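Local atomic coordinates of alginate lyase (PDB entry 6KFN), a protein that cleaves the polysaccharide alginate by beta-elimination, an activity carried on a right-handed parallel beta-helix. Residues A[103-108]-A[127-132]; A[34-39]-A[65-70]; A[237-242]-A[267-272]. All blocks are in the same frame, centred on the assembly; numbering follows the deposited sequence. Where two conformers were deposited one is given.

All three interactions join parallel neighbouring turns of a right-handed parallel beta-helix, in the chain order 2, 1, 3. Interactions 2 and 3 lie farthest apart, with centres about 36 Å from each other on opposite sides of the centre of the chain. Interaction 1 is partly buried and has the longest pairing. Its salt bridge lies on one face of the strands, and the buried M106 and I130 on the other. Interaction 2 is also partly buried. It has two backbone bonds and then runs into a loop with a tyrosine, a lysine and waters. Interaction 3 is the buried one. A carboxylate there joins the strands and touches the shell of a sodium site.

Interaction 1: A[103-108]-A[127-132]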
ATOM      1  N   HIS A 103       9.297 -11.042  -1.303  1.00  5.05           N
ATOM      2  CA  HIS A 103       8.427 -12.204  -1.419  1.00  5.50           C
ATOM      3  C   HIS A 103       7.508 -12.361  -0.206  1.00  5.28           C
ATOM      4  O   HIS A 103       7.160 -13.471   0.186  1.00  7.18           O
ATOM      5  CB  HIS A 103       9.195 -13.505  -1.691  1.00  6.22           C
ATOM      6  CG  HIS A 103       9.960 -13.454  -2.963  1.00  7.32           C
ATOM      7  ND1 HIS A 103       9.364 -13.614  -4.185  1.00  9.96           N
ATOM      8  CD2 HIS A 103      11.277 -13.272  -3.204  1.00  9.33           C
ATOM      9  CE1 HIS A 103      10.275 -13.533  -5.128  1.00 12.13           C
ATOM     10  NE2 HIS A 103      11.444 -13.322  -4.568  1.00 12.11           N
ATOM     11  N   VAL A 104       7.063 -11.222   0.341  1.00  4.89           N
ATOM     12  CA  VAL A 104       6.062 -11.195   1.402  1.00  4.98           C
ATOM     13  C   VAL A 104       4.692 -11.147   0.749  1.00  5.20           C
ATOM     14  O   VAL A 104       4.464 -10.390  -0.192  1.00  6.59           O
ATOM     15  CB  VAL A 104       6.295  -9.968   2.298  1.00  5.36           C
ATOM     16  CG1 VAL A 104       5.196  -9.809   3.331  1.00  5.93           C
ATOM     17  CG2 VAL A 104       7.666 -10.027   2.971  1.00  6.13           C
ATOM     18  N   GLN A 105       3.772 -11.980   1.251  1.00  5.16           N
ATOM     19  CA  GLN A 105       2.391 -12.006   0.787  1.00  5.12           C
ATOM     20  C   GLN A 105       1.468 -11.560   1.912  1.00  5.08           C
ATOM     21  O   GLN A 105       1.364 -12.238   2.933  1.00  6.53           O
ATOM     22  CB  GLN A 105       2.009 -13.405   0.337  1.00  6.83           C
ATOM     23  CG  GLN A 105       2.838 -13.947  -0.780  1.00  8.83           C
ATOM     24  CD  GLN A 105       2.293 -15.237  -1.316  1.00 12.94           C
ATOM     25  OE1 GLN A 105       1.674 -15.258  -2.346  1.00 24.70           O
ATOM     26  NE2 GLN A 105       2.397 -16.292  -0.569  1.00 15.83           N
ATOM     27  N   MET A 106       0.828 -10.429   1.714  1.00  5.05           N
ATOM     28  CA  MET A 106      -0.165  -9.876   2.633  1.00  5.20           C
ATOM     29  C   MET A 106      -1.551 -10.128   2.021  1.00  5.26           C
ATOM     30  O   MET A 106      -1.773  -9.759   0.869  1.00  6.04           O
ATOM     31  CB  MET A 106       0.081  -8.382   2.807  1.00  5.32           C
ATOM     32  CG  MET A 106       1.310  -8.091   3.626  1.00  5.93           C
ATOM     33  SD  MET A 106       1.910  -6.409   3.520  1.00  7.34           S
ATOM     34  CE  MET A 106       2.804  -6.544   1.953  1.00  8.28           C
ATOM     35  N   ASP A 107      -2.452 -10.760   2.773  1.00  5.02           N
ATOM     36  CA  ASP A 107      -3.719 -11.196   2.195  1.00  5.52           C
ATOM     37  C   ASP A 107      -4.799 -11.115   3.269  1.00  5.28           C
ATOM     38  O   ASP A 107      -4.606 -11.612   4.372  1.00  6.46           O
ATOM     39  CB  ASP A 107      -3.531 -12.634   1.679  1.00  6.70           C
ATOM     40  CG  ASP A 107      -4.630 -13.157   0.784  1.00  8.50           C
ATOM     41  OD1 ASP A 107      -5.706 -12.572   0.703  1.00  9.64           O
ATOM     42  OD2 ASP A 107      -4.321 -14.151   0.058  1.00 12.18           O
ATOM     43  N   GLY A 108      -5.936 -10.491   2.953  1.00  5.58           N
ATOM     44  CA  GLY A 108      -7.051 -10.494   3.879  1.00  6.08           C
ATOM     45  C   GLY A 108      -6.845  -9.569   5.050  1.00  5.83           C
ATOM     46  O   GLY A 108      -7.387  -9.830   6.134  1.00  7.42           O
ATOM     47  N   ASP A 127       9.170  -7.692  -4.984  1.00  4.57           N
ATOM     48  CA  ASP A 127       8.506  -8.956  -5.268  1.00  4.57           C
ATOM     49  C   ASP A 127       7.512  -9.337  -4.176  1.00  4.76           C
ATOM     50  O   ASP A 127       7.309 -10.515  -3.889  1.00  5.80           O
ATOM     51  CB  ASP A 127       9.494 -10.103  -5.543  1.00  5.68           C
ATOM     52  CG  ASP A 127      10.427  -9.740  -6.669  1.00  6.35           C
ATOM     53  OD1 ASP A 127       9.932  -9.619  -7.824  1.00  7.47           O
ATOM     54  OD2 ASP A 127      11.652  -9.550  -6.426  1.00  8.51           O
ATOM     55  N   ASN A 128       6.878  -8.328  -3.575  1.00  4.57           N
ATOM     56  CA  ASN A 128       5.863  -8.536  -2.549  1.00  4.53           C
ATOM     57  C   ASN A 128       4.479  -8.360  -3.161  1.00  4.43           C
ATOM     58  O   ASN A 128       4.333  -7.810  -4.250  1.00  4.95           O
ATOM     59  CB  ASN A 128       6.057  -7.545  -1.419  1.00  4.41           C
ATOM     60  CG  ASN A 128       7.465  -7.607  -0.847  1.00  4.40           C
ATOM     61  OD1 ASN A 128       7.828  -8.621  -0.243  1.00  4.86           O
ATOM     62  ND2 ASN A 128       8.243  -6.551  -1.000  1.00  4.61           N
ATOM     63  N   ILE A 129       3.456  -8.817  -2.434  1.00  4.71           N
ATOM     64  CA  ILE A 129       2.072  -8.600  -2.845  1.00  5.09           C
ATOM     65  C   ILE A 129       1.233  -8.262  -1.626  1.00  4.83           C
ATOM     66  O   ILE A 129       1.391  -8.870  -0.577  1.00  5.48           O
ATOM     67  CB  ILE A 129       1.497  -9.794  -3.624  1.00  6.13           C
ATOM     68  CG1 ILE A 129       0.084  -9.492  -4.156  1.00  6.63           C
ATOM     69  CG2 ILE A 129       1.556 -11.074  -2.845  1.00  7.47           C
ATOM     70  CD1 ILE A 129      -0.337 -10.388  -5.271  1.00 10.73           C
ATOM     71  N   ILE A 130       0.332  -7.318  -1.801  1.00  4.77           N
ATOM     72  CA  ILE A 130      -0.794  -7.126  -0.907  1.00  4.89           C
ATOM     73  C   ILE A 130      -2.058  -7.319  -1.726  1.00  4.61           C
ATOM     74  O   ILE A 130      -2.251  -6.676  -2.761  1.00  5.03           O
ATOM     75  CB  ILE A 130      -0.754  -5.795  -0.135  1.00  5.17           C
ATOM     76  CG1 ILE A 130      -1.958  -5.714   0.807  1.00  5.92           C
ATOM     77  CG2 ILE A 130      -0.640  -4.574  -1.032  1.00  5.67           C
ATOM     78  CD1 ILE A 130      -1.856  -4.645   1.870  1.00  7.22           C
ATOM     79  N   ARG A 131      -2.921  -8.232  -1.253  1.00  5.28           N
ATOM     80  CA  ARG A 131      -4.117  -8.581  -1.973  1.00  5.26           C
ATOM     81  C   ARG A 131      -5.292  -8.699  -1.016  1.00  4.91           C
ATOM     82  O   ARG A 131      -5.137  -8.981   0.178  1.00  5.13           O
ATOM     83  CB  ARG A 131      -3.934  -9.845  -2.788  1.00  6.37           C
ATOM     84  CG  ARG A 131      -3.706 -11.085  -2.003  1.00  9.64           C
ATOM     85  CD  ARG A 131      -4.034 -12.306  -2.845  1.00 39.13           C
ATOM     86  NE  ARG A 131      -2.878 -12.738  -3.581  1.00 51.99           N
ATOM     87  CZ  ARG A 131      -1.939 -13.500  -3.053  1.00 36.74           C
ATOM     88  NH1 ARG A 131      -2.024 -13.872  -1.805  1.00 33.32           N
ATOM     89  NH2 ARG A 131      -0.906 -13.851  -3.772  1.00 29.37           N
ATOM     90  N   ASN A 132      -6.486  -8.502  -1.557  1.00  5.46           N
ATOM     91  CA  ASN A 132      -7.725  -8.836  -0.846  1.00  6.18           C
ATOM     92  C   ASN A 132      -7.743  -8.194   0.548  1.00  5.51           C
ATOM     93  O   ASN A 132      -8.025  -8.842   1.547  1.00  6.58           O
ATOM     94  CB  ASN A 132      -7.907 -10.350  -0.725  1.00  7.59           C
ATOM     95  CG  ASN A 132      -7.843 -11.046  -2.042  1.00 18.82           C
ATOM     96  OD1 ASN A 132      -8.298 -10.509  -3.054  1.00 15.94           O
ATOM     97  ND2 ASN A 132      -7.278 -12.255  -2.055  1.00 48.31           N
TER
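D107 and R131 cross obliquely between neighbouring parallel strands, and a salt bridge ties them together. R131 NH1 lies 3.0 Å from D107 OD2 and comes from above the carboxylate plane. Strands 105-107 and 129-131 belong to successive turns of the right-handed beta-helix, with axes 4.7 Å apart. R131 CG sits between its backbone N and carbonyl carbon (chi1 65°), and the chain bends again further out. This brings CD alongside D107 and turns the guanidinium back over the first strand. The other nitrogen, NH2, gives a hydrogen bond of 3.3 Å to Q105 OE1, which lies near the guanidinium plane. With an alanine at R131, D107 OD2 would probably lose its charged partner and Q105 OE1 its donor across the strands. The second oxygen of D107 is also used: N132 ND2 meets OD1 on its syn side.

The backbone gives a regular parallel ladder. I129 N bonds to V104 O, M106 N to I129 O, and R131 N to M106 O. G108 N continues it to R131 O. Before the strand, N128 OD1 takes V104 N at 2.8 Å on a lone pair in the carbonyl plane. N128 ND2 is held by A101 O and N168 OD1, an arrangement that recalls the asparagine ladders of related beta-helices.

Second-shell groups hold the outer parts. Q105 NE2 bonds to N83 OD1, D127 makes a salt bridge with R167, and the H103 ring stacks on Y81. M106 and I130 point into the interior, towards F121 and V119 respectively. There M106 CB lies 3.9 Å from I130 CG1. At the other end of the pairing, D127 CB sits over one face of the H103 ring, 3.5 Å from CE1.

Interaction 2: A[34-39]-A[65-70]; sequences TFKGSF and SGYSTG
The ring of Y67 lies against the backbone of G37, whose N sits over one face, towards the rim. The phenol oxygen also touches the glycine: Y67 OH is 3.6 Å from G37 CA. At the ring edge, S38 OG stands 3.7 Å from Y67 CE2. The lysine K36 comes in obliquely, with CG 3.8 Å from Y67 CD1. A second ring, F39, takes the carbonyl carbon of G37 over one of its faces. F35 C lies at the edge of that ring. A side chain on G37 would run into F39 CZ, so the lack of one lets this bend sit close to the phenylalanine.

The backbone pairing is short and parallel, as between successive turns of a beta-helix. S65 N bonds to F35 O, and G37 N bonds to S65 O at 2.9 Å. Beyond this the segment 65-70 leaves as a loop. F35 and F39 turn to the helix 11-19, which packs at the N-terminal end of the beta-helix; F39 touches A11, L14 and L18.

With chi1 at -179°, S65 OG turns away from the backbone N and gives a bond of 2.8 Å to G66 O, in the carbonyl plane. S65 CB meets T34 CG2. K36 extends past G66 O and then bends at chi3. Its NZ is bridged to Y67 O by water 2, which lies 3.1 Å from K36 NZ and donates to the tyrosine carbonyl. Water 1 makes a similar bridge, but its bond to Y67 O is weak.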
ATOM      1  N   THR A  34      -6.687  -8.481  20.871  1.00 11.36           N
ATOM      2  CA  THR A  34      -5.829  -7.385  20.448  1.00 10.99           C
ATOM      3  C   THR A  34      -4.450  -7.594  21.062  1.00 10.83           C
ATOM      4  O   THR A  34      -4.293  -7.642  22.282  1.00 15.61           O
ATOM      5  CB  THR A  34      -6.430  -6.023  20.803  1.00 13.08           C
ATOM      6  OG1 THR A  34      -7.655  -5.843  20.072  1.00 14.20           O
ATOM      7  CG2 THR A  34      -5.482  -4.926  20.410  1.00 14.10           C
ATOM      8  N   PHE A  35      -3.462  -7.703  20.200  1.00  8.12           N
ATOM      9  CA  PHE A  35      -2.060  -7.870  20.545  1.00  8.39           C
ATOM     10  C   PHE A  35      -1.396  -6.511  20.441  1.00  8.16           C
ATOM     11  O   PHE A  35      -1.277  -5.984  19.338  1.00  8.16           O
ATOM     12  CB  PHE A  35      -1.386  -8.840  19.568  1.00  8.00           C
ATOM     13  CG  PHE A  35      -1.971 -10.243  19.570  1.00  7.77           C
ATOM     14  CD1 PHE A  35      -3.174 -10.529  18.925  1.00  8.14           C
ATOM     15  CD2 PHE A  35      -1.324 -11.280  20.234  1.00  8.86           C
ATOM     16  CE1 PHE A  35      -3.724 -11.794  18.966  1.00  8.57           C
ATOM     17  CE2 PHE A  35      -1.861 -12.549  20.266  1.00  8.33           C
ATOM     18  CZ  PHE A  35      -3.051 -12.831  19.652  1.00  9.24           C
ATOM     19  N   LYS A  36      -1.016  -5.919  21.564  1.00  9.32           N
ATOM     20  CA  LYS A  36      -0.444  -4.583  21.568  1.00  9.74           C
ATOM     21  C   LYS A  36       1.073  -4.663  21.649  1.00 10.34           C
ATOM     22  O   LYS A  36       1.622  -5.303  22.547  1.00 11.40           O
ATOM     23  CB  LYS A  36      -0.998  -3.756  22.711  1.00 13.28           C
ATOM     24  CG  LYS A  36      -0.713  -2.283  22.523  1.00 38.16           C
ATOM     25  CD  LYS A  36      -1.459  -1.428  23.515  1.00 56.53           C
ATOM     26  CE  LYS A  36      -2.904  -1.221  23.132  1.00 42.10           C
ATOM     27  NZ  LYS A  36      -3.467  -0.133  24.005  1.00 56.67           N
ATOM     28  N   GLY A  37       1.726  -4.009  20.702  1.00 11.73           N
ATOM     29  CA  GLY A  37       3.152  -4.039  20.611  1.00 14.25           C
ATOM     30  C   GLY A  37       3.590  -3.377  19.318  1.00 14.21           C
ATOM     31  O   GLY A  37       2.776  -2.969  18.478  1.00 19.63           O
ATOM     32  N   SER A  38       4.916  -3.366  19.184  1.00 15.39           N
ATOM     33  CA  SER A  38       5.588  -2.983  17.949  1.00 17.61           C
ATOM     34  C   SER A  38       6.267  -4.253  17.433  1.00 13.43           C
ATOM     35  O   SER A  38       7.394  -4.560  17.797  1.00 14.58           O
ATOM     36  CB  SER A  38       6.572  -1.854  18.184  1.00 28.40           C
ATOM     37  OG  SER A  38       5.946  -0.797  18.891  1.00 45.72           O
ATOM     38  N   PHE A  39       5.549  -5.060  16.688  1.00 11.10           N
ATOM     39  CA  PHE A  39       6.011  -6.429  16.398  1.00  8.44           C
ATOM     40  C   PHE A  39       6.964  -6.450  15.209  1.00  6.97           C
ATOM     41  O   PHE A  39       6.773  -5.721  14.245  1.00  7.50           O
ATOM     42  CB  PHE A  39       4.775  -7.266  16.124  1.00  7.62           C
ATOM     43  CG  PHE A  39       3.902  -7.379  17.347  1.00  7.92           C
ATOM     44  CD1 PHE A  39       4.347  -8.058  18.469  1.00  9.55           C
ATOM     45  CD2 PHE A  39       2.652  -6.792  17.368  1.00  8.58           C
ATOM     46  CE1 PHE A  39       3.567  -8.099  19.623  1.00 10.45           C
ATOM     47  CE2 PHE A  39       1.865  -6.814  18.509  1.00 10.23           C
ATOM     48  CZ  PHE A  39       2.338  -7.479  19.622  1.00 11.02           C
ATOM     49  N   SER A  65      -2.146  -4.120  17.337  1.00 10.21           N
ATOM     50  CA  SER A  65      -2.241  -2.701  17.629  1.00 12.52           C
ATOM     51  C   SER A  65      -0.908  -2.159  18.114  1.00 13.94           C
ATOM     52  O   SER A  65      -0.246  -2.806  18.944  1.00 16.40           O
ATOM     53  CB  SER A  65      -3.263  -2.441  18.702  1.00 12.80           C
ATOM     54  OG  SER A  65      -3.352  -1.037  18.959  1.00 17.70           O
ATOM     55  N   GLY A  66      -0.513  -0.968  17.653  1.00 12.91           N
ATOM     56  CA  GLY A  66       0.551  -0.259  18.333  1.00 13.92           C
ATOM     57  C   GLY A  66       0.058   0.366  19.624  1.00 13.47           C
ATOM     58  O   GLY A  66      -1.087   0.207  20.047  1.00 14.98           O
ATOM     59  N   TYR A  67       0.952   1.128  20.240  1.00 16.34           N
ATOM     60  CA  TYR A  67       0.653   1.818  21.489  1.00 16.21           C
ATOM     61  C   TYR A  67       0.015   3.174  21.292  1.00 16.39           C
ATOM     62  O   TYR A  67      -0.635   3.668  22.222  1.00 18.26           O
ATOM     63  CB  TYR A  67       1.937   2.048  22.254  1.00 19.96           C
ATOM     64  CG  TYR A  67       2.634   0.768  22.608  1.00 21.99           C
ATOM     65  CD1 TYR A  67       2.159  -0.021  23.640  1.00 22.52           C
ATOM     66  CD2 TYR A  67       3.770   0.357  21.929  1.00 35.15           C
ATOM     67  CE1 TYR A  67       2.792  -1.185  24.005  1.00 26.39           C
ATOM     68  CE2 TYR A  67       4.414  -0.811  22.261  1.00 34.78           C
ATOM     69  CZ  TYR A  67       3.928  -1.577  23.319  1.00 40.84           C
ATOM     70  OH  TYR A  67       4.563  -2.746  23.670  1.00 65.13           O
ATOM     71  N   SER A  68       0.261   3.819  20.158  1.00 15.90           N
ATOM     72  CA  SER A  68      -0.221   5.163  19.904  1.00 20.53           C
ATOM     73  C   SER A  68      -0.164   5.409  18.408  1.00 12.00           C
ATOM     74  O   SER A  68       0.813   4.992  17.763  1.00 11.29           O
ATOM     75  CB  SER A  68       0.743   6.123  20.601  1.00 25.48           C
ATOM     76  OG  SER A  68       0.720   7.416  20.102  1.00 29.00           O
ATOM     77  N   THR A  69      -1.154   6.122  17.855  1.00 13.00           N
ATOM     78  CA  THR A  69      -1.084   6.469  16.442  1.00 14.09           C
ATOM     79  C   THR A  69       0.094   7.371  16.144  1.00 10.20           C
ATOM     80  O   THR A  69       0.425   7.540  14.973  1.00 10.37           O
ATOM     81  CB  THR A  69      -2.368   7.172  15.933  1.00 13.95           C
ATOM     82  OG1 THR A  69      -2.627   8.285  16.783  1.00 19.24           O
ATOM     83  CG2 THR A  69      -3.528   6.208  15.908  1.00 21.02           C
ATOM     84  N   GLY A  70       0.710   8.004  17.154  1.00 10.00           N
ATOM     85  CA  GLY A  70       1.836   8.869  16.919  1.00 10.81           C
ATOM     86  C   GLY A  70       3.195   8.225  16.852  1.00 10.63           C
ATOM     87  O   GLY A  70       4.165   8.949  16.586  1.00 13.07           O
TER
HETATM   88  O   HOH W   1      -3.543   1.937  21.776  1.00 38.84           O
HETATM   89  O   HOH W   2      -1.522   2.215  24.489  1.00 45.50           O

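Interaction 3: A[237-242]-A[267-272]. With NA (sodium ion), chain C.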
ATOM      1  N   ILE A 237      -9.778  16.118  -4.787  1.00  4.43           N
ATOM      2  CA  ILE A 237      -9.269  15.232  -5.839  1.00  4.49           C
ATOM      3  C   ILE A 237      -9.382  15.993  -7.151  1.00  4.31           C
ATOM      4  O   ILE A 237     -10.486  16.308  -7.612  1.00  5.19           O
ATOM      5  CB  ILE A 237     -10.058  13.922  -5.868  1.00  4.17           C
ATOM      6  CG1 ILE A 237      -9.859  13.166  -4.562  1.00  4.61           C
ATOM      7  CG2 ILE A 237      -9.648  13.084  -7.092  1.00  5.01           C
ATOM      8  CD1 ILE A 237     -10.760  11.940  -4.415  1.00  4.98           C
ATOM      9  N   VAL A 238      -8.232  16.314  -7.733  1.00  4.71           N
ATOM     10  CA  VAL A 238      -8.124  17.101  -8.949  0.55  6.88           C
ATOM     11  C   VAL A 238      -8.025  16.240 -10.206  1.00  4.76           C
ATOM     12  O   VAL A 238      -8.459  16.668 -11.272  1.00  6.71           O
ATOM     13  CB  VAL A 238      -6.924  18.066  -8.822  0.55  8.93           C
ATOM     14  CG1 VAL A 238      -6.600  18.724 -10.153  0.55 28.00           C
ATOM     15  CG2 VAL A 238      -7.223  19.075  -7.719  0.55  7.89           C
ATOM     16  N   ASP A 239      -7.436  15.052 -10.108  1.00  5.01           N
ATOM     17  CA  ASP A 239      -7.258  14.106 -11.196  1.00  4.68           C
ATOM     18  C   ASP A 239      -7.442  12.717 -10.610  1.00  4.26           C
ATOM     19  O   ASP A 239      -7.165  12.499  -9.438  1.00  4.85           O
ATOM     20  CB  ASP A 239      -5.862  14.185 -11.820  1.00  5.34           C
ATOM     21  CG  ASP A 239      -5.525  15.511 -12.452  1.00  5.29           C
ATOM     22  OD1 ASP A 239      -6.296  15.968 -13.324  1.00  6.62           O
ATOM     23  OD2 ASP A 239      -4.460  16.077 -12.075  1.00  6.14           O
ATOM     24  N   ALA A 240      -7.845  11.743 -11.444  1.00  4.48           N
ATOM     25  CA  ALA A 240      -7.847  10.353 -10.973  1.00  4.23           C
ATOM     26  C   ALA A 240      -6.414   9.865 -10.724  1.00  3.94           C
ATOM     27  O   ALA A 240      -6.076   9.381  -9.637  1.00  3.97           O
ATOM     28  CB  ALA A 240      -8.542   9.432 -11.967  1.00  4.52           C
ATOM     29  N   PHE A 241      -5.577   9.960 -11.770  1.00  3.94           N
ATOM     30  CA  PHE A 241      -4.223   9.433 -11.744  1.00  3.75           C
ATOM     31  C   PHE A 241      -3.280  10.510 -12.287  1.00  3.90           C
ATOM     32  O   PHE A 241      -3.619  11.202 -13.252  1.00  4.49           O
ATOM     33  CB  PHE A 241      -4.089   8.167 -12.618  1.00  4.18           C
ATOM     34  CG  PHE A 241      -5.153   7.116 -12.357  1.00  4.30           C
ATOM     35  CD1 PHE A 241      -5.364   6.600 -11.085  1.00  4.99           C
ATOM     36  CD2 PHE A 241      -5.936   6.642 -13.392  1.00  5.27           C
ATOM     37  CE1 PHE A 241      -6.317   5.627 -10.857  1.00  5.47           C
ATOM     38  CE2 PHE A 241      -6.896   5.658 -13.179  1.00  5.80           C
ATOM     39  CZ  PHE A 241      -7.093   5.160 -11.914  1.00  5.72           C
ATOM     40  N   GLN A 242      -2.112  10.620 -11.667  1.00  3.85           N
ATOM     41  CA  GLN A 242      -1.067  11.519 -12.124  1.00  3.97           C
ATOM     42  C   GLN A 242       0.221  10.756 -12.337  1.00  3.61           C
ATOM     43  O   GLN A 242       0.442   9.700 -11.734  1.00  4.07           O
ATOM     44  CB  GLN A 242      -0.825  12.642 -11.106  1.00  4.25           C
ATOM     45  CG  GLN A 242      -2.054  13.514 -10.901  1.00  4.79           C
ATOM     46  CD  GLN A 242      -1.929  14.497  -9.775  1.00  5.21           C
ATOM     47  OE1 GLN A 242      -1.033  14.414  -8.929  1.00  5.68           O
ATOM     48  NE2 GLN A 242      -2.859  15.426  -9.710  1.00  8.67           N
ATOM     49  N   ALA A 267     -13.978  18.413 -15.279  1.00  8.45           N
ATOM     50  CA  ALA A 267     -12.632  18.953 -15.205  1.00  8.75           C
ATOM     51  C   ALA A 267     -11.528  17.961 -14.843  1.00  7.86           C
ATOM     52  O   ALA A 267     -10.460  18.041 -15.461  1.00  8.27           O
ATOM     53  CB  ALA A 267     -12.565  20.162 -14.267  1.00 10.90           C
ATOM     54  N   PRO A 268     -11.686  17.045 -13.882  1.00  6.84           N
ATOM     55  CA  PRO A 268     -10.545  16.173 -13.540  1.00  6.38           C
ATOM     56  C   PRO A 268     -10.086  15.339 -14.737  1.00  6.08           C
ATOM     57  O   PRO A 268     -10.894  14.859 -15.524  1.00  6.97           O
ATOM     58  CB  PRO A 268     -11.135  15.289 -12.438  1.00  6.69           C
ATOM     59  CG  PRO A 268     -12.155  16.181 -11.768  1.00  7.06           C
ATOM     60  CD  PRO A 268     -12.801  16.915 -12.910  1.00  7.34           C
ATOM     61  N   TYR A 269      -8.779  15.122 -14.852  1.00  6.18           N
ATOM     62  CA  TYR A 269      -8.268  14.213 -15.868  1.00  5.74           C
ATOM     63  C   TYR A 269      -8.274  12.781 -15.347  1.00  5.66           C
ATOM     64  O   TYR A 269      -8.139  12.525 -14.143  1.00  6.55           O
ATOM     65  CB  TYR A 269      -6.853  14.617 -16.321  1.00  6.96           C
ATOM     66  CG  TYR A 269      -6.899  15.746 -17.314  1.00  8.35           C
ATOM     67  CD1 TYR A 269      -7.048  17.087 -16.910  1.00 14.63           C
ATOM     68  CD2 TYR A 269      -6.874  15.499 -18.655  1.00  8.00           C
ATOM     69  CE1 TYR A 269      -7.153  18.094 -17.848  1.00 21.04           C
ATOM     70  CE2 TYR A 269      -6.995  16.485 -19.592  1.00 14.49           C
ATOM     71  CZ  TYR A 269      -7.158  17.776 -19.156  1.00 20.27           C
ATOM     72  OH  TYR A 269      -7.288  18.824 -20.062  1.00 42.11           O
ATOM     73  N   VAL A 270      -8.393  11.830 -16.283  1.00  5.20           N
ATOM     74  CA  VAL A 270      -8.154  10.439 -15.965  1.00  5.14           C
ATOM     75  C   VAL A 270      -6.681  10.179 -15.709  1.00  4.66           C
ATOM     76  O   VAL A 270      -6.298   9.620 -14.676  1.00  4.77           O
ATOM     77  CB  VAL A 270      -8.742   9.533 -17.064  1.00  5.73           C
ATOM     78  CG1 VAL A 270      -8.471   8.070 -16.738  1.00  6.56           C
ATOM     79  CG2 VAL A 270     -10.232   9.774 -17.223  1.00  6.61           C
ATOM     80  N   VAL A 271      -5.835  10.582 -16.680  1.00  4.51           N
ATOM     81  CA  VAL A 271      -4.383  10.542 -16.502  1.00  4.62           C
ATOM     82  C   VAL A 271      -3.824  11.914 -16.815  1.00  4.64           C
ATOM     83  O   VAL A 271      -3.957  12.391 -17.952  1.00  5.35           O
ATOM     84  CB  VAL A 271      -3.673   9.487 -17.368  1.00  5.48           C
ATOM     85  CG1 VAL A 271      -2.158   9.523 -17.108  1.00  6.59           C
ATOM     86  CG2 VAL A 271      -4.240   8.098 -17.121  1.00  6.23           C
ATOM     87  N   ASN A 272      -3.192  12.530 -15.819  1.00  4.56           N
ATOM     88  CA  ASN A 272      -2.489  13.808 -15.978  1.00  4.56           C
ATOM     89  C   ASN A 272      -0.995  13.512 -15.825  1.00  4.42           C
ATOM     90  O   ASN A 272      -0.499  13.366 -14.699  1.00  4.60           O
ATOM     91  CB  ASN A 272      -2.985  14.812 -14.955  1.00  4.99           C
ATOM     92  CG  ASN A 272      -2.384  16.160 -15.155  1.00  6.18           C
ATOM     93  OD1 ASN A 272      -1.686  16.422 -16.156  1.00  7.45           O
ATOM     94  ND2 ASN A 272      -2.679  17.066 -14.232  1.00  8.75           N
TER
HETATM   95 NA    NA C 402      -0.702  15.382  -6.780  1.00  5.42          NA
HETATM   96  O   HOH W   3      -1.531  13.335  -5.928  1.00  5.25           O
HETATM   97  O   HOH W   4       1.548  14.726  -6.421  1.00  9.18           O
HETATM   98  O   HOH W   5       0.096  17.435  -7.629  1.00 15.04           O
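D239 OD2 is gripped by two amide groups. N272 ND2 donates from the neighbouring strand at 3.0 Å and approaches from above the carboxylate plane. Q242 NE2 donates from the same segment at 2.9 Å and meets the anti lone pair. The other oxygen, D239 OD1, uses its own anti lone pair for the backbone N of Y269, also at 3.0 Å. With chi1 at -175°, N272 CG points away from the backbone N, which lays its amide across the carboxylate, the two planes 79° apart.

The segments lie on successive turns of the beta-helix, and each rounds a corner, at A240 and V270. A240 N bonds to Y269 O at 2.8 Å, and N272 N bonds to F241 O. F241 N makes a weak bond to V270 O. P268 CA rests against V238 O as the pairing begins. F241 points to the other face of the strands, away from D239. V271 CG2 lies at its ring edge, and A240 CB lies over the ring centre. F256 meets this ring from outside the two segments.

Q242 OE1 binds a sodium ion at 2.4 Å. Three waters, D212 and Y210 O complete its shell. This and the NE2 bond would hold the Q242 amide against rotation, oxygen to the metal and nitrogen to the carboxylate. D239 is thus a second-shell residue that orients a sodium ligand and ties it to N272.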